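Local coordinates for protein L-threonine 3-dehydrogenase (PDB 7OL1) that probably catalyses the NAD-dependent oxidation of L-threonine at its 3-hydroxyl group, at residues D74-F82 / L114-I125. Sequence-based numbering, arbitrary orientation.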
ATOM      1  N   ASP A  74     -22.700  -5.478  -6.062  1.00 49.87           N
ATOM      2  CA  ASP A  74     -21.685  -4.416  -6.174  1.00 52.60           C
ATOM      3  C   ASP A  74     -20.961  -4.384  -4.825  1.00 49.90           C
ATOM      4  O   ASP A  74     -21.512  -3.830  -3.832  1.00 50.86           O
ATOM      5  CB  ASP A  74     -22.313  -3.086  -6.599  1.00 50.04           C
ATOM      6  CG  ASP A  74     -21.341  -1.920  -6.529  1.00 62.56           C
ATOM      7  OD1 ASP A  74     -20.138  -2.144  -6.200  1.00 64.61           O
ATOM      8  OD2 ASP A  74     -21.779  -0.792  -6.789  1.00 77.32           O
ATOM      9  N   VAL A  75     -19.755  -4.939  -4.796  1.00 48.89           N
ATOM     10  CA  VAL A  75     -18.969  -5.114  -3.542  1.00 44.65           C
ATOM     11  C   VAL A  75     -18.718  -3.748  -2.904  1.00 40.93           C
ATOM     12  O   VAL A  75     -18.394  -3.724  -1.701  1.00 38.26           O
ATOM     13  CB  VAL A  75     -17.666  -5.874  -3.811  1.00 51.08           C
ATOM     14  CG1 VAL A  75     -17.955  -7.323  -4.170  1.00 51.65           C
ATOM     15  CG2 VAL A  75     -16.822  -5.189  -4.893  1.00 49.62           C
ATOM     16  N   THR A  76     -18.897  -2.643  -3.626  1.00 38.88           N
ATOM     17  CA  THR A  76     -18.635  -1.304  -3.024  1.00 45.85           C
ATOM     18  C   THR A  76     -19.798  -0.854  -2.151  1.00 45.39           C
ATOM     19  O   THR A  76     -19.656   0.209  -1.569  1.00 48.14           O
ATOM     20  CB  THR A  76     -18.390  -0.213  -4.066  1.00 46.90           C
ATOM     21  OG1 THR A  76     -19.623  -0.019  -4.736  1.00 46.93           O
ATOM     22  CG2 THR A  76     -17.326  -0.587  -5.070  1.00 48.77           C
ATOM     23  N   ASP A  77     -20.899  -1.614  -2.122  1.00 50.15           N
ATOM     24  CA  ASP A  77     -22.047  -1.434  -1.193  1.00 51.34           C
ATOM     25  C   ASP A  77     -21.893  -2.390   0.009  1.00 47.67           C
ATOM     26  O   ASP A  77     -22.228  -3.582  -0.115  1.00 42.56           O
ATOM     27  CB  ASP A  77     -23.331  -1.625  -2.000  1.00 54.82           C
ATOM     28  CG  ASP A  77     -24.651  -1.494  -1.253  1.00 60.47           C
ATOM     29  OD1 ASP A  77     -24.656  -1.084  -0.030  1.00 63.91           O
ATOM     30  OD2 ASP A  77     -25.674  -1.822  -1.906  1.00 60.63           O
ATOM     31  N   LYS A  78     -21.381  -1.907   1.139  1.00 43.66           N
ATOM     32  CA  LYS A  78     -21.098  -2.795   2.291  1.00 48.16           C
ATOM     33  C   LYS A  78     -22.401  -3.522   2.634  1.00 54.65           C
ATOM     34  O   LYS A  78     -22.439  -4.795   2.704  1.00 46.77           O
ATOM     35  CB  LYS A  78     -20.564  -1.986   3.478  1.00 52.15           C
ATOM     36  CG  LYS A  78     -19.800  -2.774   4.538  1.00 56.34           C
ATOM     37  CD  LYS A  78     -19.253  -1.899   5.655  1.00 69.50           C
ATOM     38  CE  LYS A  78     -19.454  -2.532   7.020  1.00 89.52           C
ATOM     39  NZ  LYS A  78     -18.441  -2.070   8.007  1.00 99.84           N
ATOM     40  N   ASN A  79     -23.457  -2.724   2.784  1.00 62.73           N
ATOM     41  CA  ASN A  79     -24.791  -3.206   3.205  1.00 55.80           C
ATOM     42  C   ASN A  79     -25.197  -4.427   2.373  1.00 50.77           C
ATOM     43  O   ASN A  79     -25.510  -5.491   2.980  1.00 47.27           O
ATOM     44  CB  ASN A  79     -25.851  -2.118   3.077  1.00 65.36           C
ATOM     45  CG  ASN A  79     -27.137  -2.593   3.700  1.00 56.72           C
ATOM     46  OD1 ASN A  79     -28.045  -3.047   3.001  1.00 53.68           O
ATOM     47  ND2 ASN A  79     -27.126  -2.652   5.017  1.00 57.86           N
ATOM     48  N   ARG A  80     -25.206  -4.308   1.042  1.00 45.99           N
ATOM     49  CA  ARG A  80     -25.772  -5.399   0.194  1.00 52.03           C
ATOM     50  C   ARG A  80     -24.809  -6.594   0.259  1.00 55.75           C
ATOM     51  O   ARG A  80     -25.295  -7.743   0.344  1.00 57.60           O
ATOM     52  CB  ARG A  80     -26.082  -4.925  -1.227  1.00 45.35           C
ATOM     53  CG  ARG A  80     -26.263  -6.064  -2.216  1.00 55.55           C
ATOM     54  CD  ARG A  80     -27.648  -6.414  -2.749  1.00 55.51           C
ATOM     55  NE  ARG A  80     -28.475  -6.914  -1.679  1.00 51.86           N
ATOM     56  CZ  ARG A  80     -29.351  -7.926  -1.744  1.00 49.89           C
ATOM     57  NH1 ARG A  80     -29.547  -8.650  -2.838  1.00 41.62           N
ATOM     58  NH2 ARG A  80     -30.026  -8.212  -0.646  1.00 50.71           N
ATOM     59  N   PHE A  81     -23.499  -6.333   0.265  1.00 51.99           N
ATOM     60  CA  PHE A  81     -22.443  -7.370   0.380  1.00 48.97           C
ATOM     61  C   PHE A  81     -22.750  -8.186   1.627  1.00 43.36           C
ATOM     62  O   PHE A  81     -22.826  -9.444   1.544  1.00 39.08           O
ATOM     63  CB  PHE A  81     -21.068  -6.700   0.455  1.00 55.28           C
ATOM     64  CG  PHE A  81     -19.842  -7.537   0.180  1.00 55.24           C
ATOM     65  CD1 PHE A  81     -19.820  -8.905   0.390  1.00 53.29           C
ATOM     66  CD2 PHE A  81     -18.668  -6.915  -0.222  1.00 56.37           C
ATOM     67  CE1 PHE A  81     -18.674  -9.634   0.140  1.00 49.43           C
ATOM     68  CE2 PHE A  81     -17.522  -7.646  -0.453  1.00 48.13           C
ATOM     69  CZ  PHE A  81     -17.534  -9.001  -0.275  1.00 49.63           C
ATOM     70  N   PHE A  82     -22.975  -7.494   2.743  1.00 42.43           N
ATOM     71  CA  PHE A  82     -23.282  -8.137   4.053  1.00 49.66           C
ATOM     72  C   PHE A  82     -24.589  -8.930   3.948  1.00 54.32           C
ATOM     73  O   PHE A  82     -24.675 -10.038   4.497  1.00 55.48           O
ATOM     74  CB  PHE A  82     -23.401  -7.071   5.134  1.00 52.42           C
ATOM     75  CG  PHE A  82     -23.759  -7.571   6.506  1.00 61.10           C
ATOM     76  CD1 PHE A  82     -22.864  -8.324   7.245  1.00 68.83           C
ATOM     77  CD2 PHE A  82     -24.958  -7.207   7.104  1.00 66.96           C
ATOM     78  CE1 PHE A  82     -23.183  -8.743   8.533  1.00 74.06           C
ATOM     79  CE2 PHE A  82     -25.269  -7.620   8.389  1.00 66.41           C
ATOM     80  CZ  PHE A  82     -24.386  -8.402   9.099  1.00 67.53           C
ATOM     81  N   LEU A 114     -13.182   0.429  -6.640  1.00 45.49           N
ATOM     82  CA  LEU A 114     -13.647  -0.984  -6.643  1.00 44.78           C
ATOM     83  C   LEU A 114     -12.654  -1.837  -5.861  1.00 45.11           C
ATOM     84  O   LEU A 114     -13.111  -2.636  -5.054  1.00 46.04           O
ATOM     85  CB  LEU A 114     -13.826  -1.542  -8.058  1.00 44.70           C
ATOM     86  CG  LEU A 114     -14.187  -3.039  -8.105  1.00 48.71           C
ATOM     87  CD1 LEU A 114     -15.464  -3.328  -7.366  1.00 46.38           C
ATOM     88  CD2 LEU A 114     -14.321  -3.530  -9.537  1.00 53.44           C
ATOM     89  N   ASN A 115     -11.348  -1.692  -6.120  1.00 53.13           N
ATOM     90  CA  ASN A 115     -10.332  -2.687  -5.665  1.00 51.85           C
ATOM     91  C   ASN A 115     -10.129  -2.510  -4.165  1.00 48.90           C
ATOM     92  O   ASN A 115      -9.901  -3.532  -3.489  1.00 59.42           O
ATOM     93  CB  ASN A 115      -9.019  -2.631  -6.452  1.00 54.49           C
ATOM     94  CG  ASN A 115      -9.173  -3.012  -7.914  1.00 58.41           C
ATOM     95  OD1 ASN A 115     -10.277  -3.264  -8.384  1.00 56.19           O
ATOM     96  ND2 ASN A 115      -8.077  -3.044  -8.656  1.00 58.26           N
ATOM     97  N   MET A 116     -10.291  -1.285  -3.666  1.00 42.61           N
ATOM     98  CA  MET A 116      -9.988  -0.959  -2.250  1.00 44.66           C
ATOM     99  C   MET A 116     -11.273  -0.860  -1.409  1.00 46.92           C
ATOM    100  O   MET A 116     -11.294  -1.468  -0.335  1.00 51.40           O
ATOM    101  CB  MET A 116      -9.146   0.317  -2.197  1.00 43.96           C
ATOM    102  CG  MET A 116      -7.876   0.201  -3.040  1.00 49.35           C
ATOM    103  SD  MET A 116      -6.805  -1.228  -2.572  1.00 52.11           S
ATOM    104  CE  MET A 116      -6.600  -0.838  -0.835  1.00 41.66           C
ATOM    105  N   ASN A 117     -12.330  -0.187  -1.867  1.00 46.90           N
ATOM    106  CA  ASN A 117     -13.582  -0.117  -1.075  1.00 46.11           C
ATOM    107  C   ASN A 117     -14.228  -1.501  -1.138  1.00 46.65           C
ATOM    108  O   ASN A 117     -14.778  -1.981  -0.087  1.00 41.24           O
ATOM    109  CB  ASN A 117     -14.483   1.044  -1.492  1.00 46.61           C
ATOM    110  CG  ASN A 117     -13.779   2.373  -1.272  1.00 56.20           C
ATOM    111  OD1 ASN A 117     -13.154   2.637  -0.227  1.00 55.95           O
ATOM    112  ND2 ASN A 117     -13.865   3.217  -2.281  1.00 55.09           N
ATOM    113  N   GLY A 118     -14.141  -2.169  -2.285  1.00 41.70           N
ATOM    114  CA  GLY A 118     -14.663  -3.551  -2.351  1.00 45.00           C
ATOM    115  C   GLY A 118     -13.993  -4.404  -1.283  1.00 50.66           C
ATOM    116  O   GLY A 118     -14.702  -5.057  -0.510  1.00 47.31           O
ATOM    117  N   LEU A 119     -12.659  -4.314  -1.194  1.00 54.02           N
ATOM    118  CA  LEU A 119     -11.818  -5.164  -0.323  1.00 49.34           C
ATOM    119  C   LEU A 119     -12.115  -4.818   1.129  1.00 49.34           C
ATOM    120  O   LEU A 119     -12.429  -5.739   1.919  1.00 52.93           O
ATOM    121  CB  LEU A 119     -10.346  -4.923  -0.647  1.00 51.83           C
ATOM    122  CG  LEU A 119      -9.349  -5.682   0.225  1.00 53.56           C
ATOM    123  CD1 LEU A 119      -9.693  -7.156   0.254  1.00 55.52           C
ATOM    124  CD2 LEU A 119      -7.920  -5.492  -0.268  1.00 57.76           C
ATOM    125  N   ILE A 120     -11.998  -3.548   1.493  1.00 44.46           N
ATOM    126  CA  ILE A 120     -12.203  -3.141   2.918  1.00 49.67           C
ATOM    127  C   ILE A 120     -13.616  -3.548   3.353  1.00 46.24           C
ATOM    128  O   ILE A 120     -13.802  -3.890   4.516  1.00 46.23           O
ATOM    129  CB  ILE A 120     -11.904  -1.644   3.132  1.00 58.44           C
ATOM    130  CG1 ILE A 120     -11.969  -1.255   4.603  1.00 59.33           C
ATOM    131  CG2 ILE A 120     -12.793  -0.753   2.302  1.00 68.03           C
ATOM    132  CD1 ILE A 120     -10.652  -0.708   5.079  1.00 68.37           C
ATOM    133  N   ASN A 121     -14.578  -3.571   2.436  1.00 46.40           N
ATOM    134  CA  ASN A 121     -15.972  -3.923   2.777  1.00 44.87           C
ATOM    135  C   ASN A 121     -15.960  -5.401   3.150  1.00 47.69           C
ATOM    136  O   ASN A 121     -16.427  -5.768   4.246  1.00 54.94           O
ATOM    137  CB  ASN A 121     -16.932  -3.577   1.633  1.00 46.80           C
ATOM    138  CG  ASN A 121     -17.286  -2.099   1.513  1.00 46.26           C
ATOM    139  OD1 ASN A 121     -17.041  -1.275   2.414  1.00 42.02           O
ATOM    140  ND2 ASN A 121     -17.861  -1.756   0.368  1.00 44.25           N
ATOM    141  N   GLY A 122     -15.427  -6.225   2.257  1.00 52.10           N
ATOM    142  CA  GLY A 122     -15.300  -7.676   2.482  1.00 49.42           C
ATOM    143  C   GLY A 122     -14.543  -7.991   3.766  1.00 50.02           C
ATOM    144  O   GLY A 122     -14.874  -8.997   4.413  1.00 52.36           O
ATOM    145  N   LEU A 123     -13.539  -7.197   4.126  1.00 47.50           N
ATOM    146  CA  LEU A 123     -12.701  -7.528   5.300  1.00 53.45           C
ATOM    147  C   LEU A 123     -13.552  -7.265   6.536  1.00 51.09           C
ATOM    148  O   LEU A 123     -13.533  -8.090   7.464  1.00 49.54           O
ATOM    149  CB  LEU A 123     -11.397  -6.721   5.292  1.00 56.28           C
ATOM    150  CG  LEU A 123     -10.334  -7.222   4.311  1.00 58.56           C
ATOM    151  CD1 LEU A 123      -9.222  -6.211   4.141  1.00 57.18           C
ATOM    152  CD2 LEU A 123      -9.752  -8.556   4.765  1.00 61.70           C
ATOM    153  N   GLU A 124     -14.312  -6.173   6.513  1.00 54.24           N
ATOM    154  CA  GLU A 124     -15.153  -5.741   7.664  1.00 49.99           C
ATOM    155  C   GLU A 124     -16.251  -6.801   7.838  1.00 47.47           C
ATOM    156  O   GLU A 124     -16.575  -7.135   9.011  1.00 48.28           O
ATOM    157  CB  GLU A 124     -15.645  -4.303   7.466  1.00 47.02           C
ATOM    158  CG  GLU A 124     -14.650  -3.245   7.919  1.00 50.48           C
ATOM    159  CD  GLU A 124     -14.519  -3.117   9.428  1.00 59.44           C
ATOM    160  OE1 GLU A 124     -13.354  -2.979   9.942  1.00 61.66           O
ATOM    161  OE2 GLU A 124     -15.584  -3.151  10.095  1.00 63.80           O
ATOM    162  N   ILE A 125     -16.760  -7.357   6.734  1.00 40.31           N
ATOM    163  CA  ILE A 125     -17.767  -8.450   6.792  1.00 42.61           C
ATOM    164  C   ILE A 125     -17.113  -9.671   7.441  1.00 49.04           C
ATOM    165  O   ILE A 125     -17.683 -10.202   8.399  1.00 58.90           O
ATOM    166  CB  ILE A 125     -18.321  -8.751   5.394  1.00 44.04           C
ATOM    167  CG1 ILE A 125     -19.258  -7.639   4.925  1.00 48.38           C
ATOM    168  CG2 ILE A 125     -19.018 -10.090   5.394  1.00 49.19           C
ATOM    169  CD1 ILE A 125     -19.550  -7.653   3.451  1.00 52.43           C
TER
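Phe81 meets Ile125 where two helices of a Rossmann-type fold pack side by side, a worked example of an aromatic knob seated in a glycine-lined hole. The segments 78-82 and 114-125, parts of helices 78-87 and 108-129, cross at 48°, and the Phe81 ring sits among Gly118, Asn121, Gly122 and Ile125. CD1 of Ile125 lies over one face of that ring, 3.6 Å from its centroid, a CH-pi contact, while the carbonyl O of Gly118 faces the ring edge. Phe81 also reaches Leu26 and Thr28 of strand 25-28, joining the helix pair to the central sheet. Apolar packing continues in the turn before the helix: CG2 of Val75 rests 3.7 Å from CA of Gly118 and also touches CD1 of Leu114.

Lys78 lays its chain past the Asn121 amide, and NZ makes a long salt bridge of 3.7 Å to Glu124 OE2; OE1 of the same carboxylate is hydrogen-bonded to Tyr177 OH. The hydrogen bond across the contact comes from Asn121, whose CG stands anti to the carbonyl carbon (chi1 -77°), aiming the amide at the turn. There ND2 donates to Val75 O at 2.9 Å, nearly straight at 178°, and meets a lone pair in the carbonyl plane.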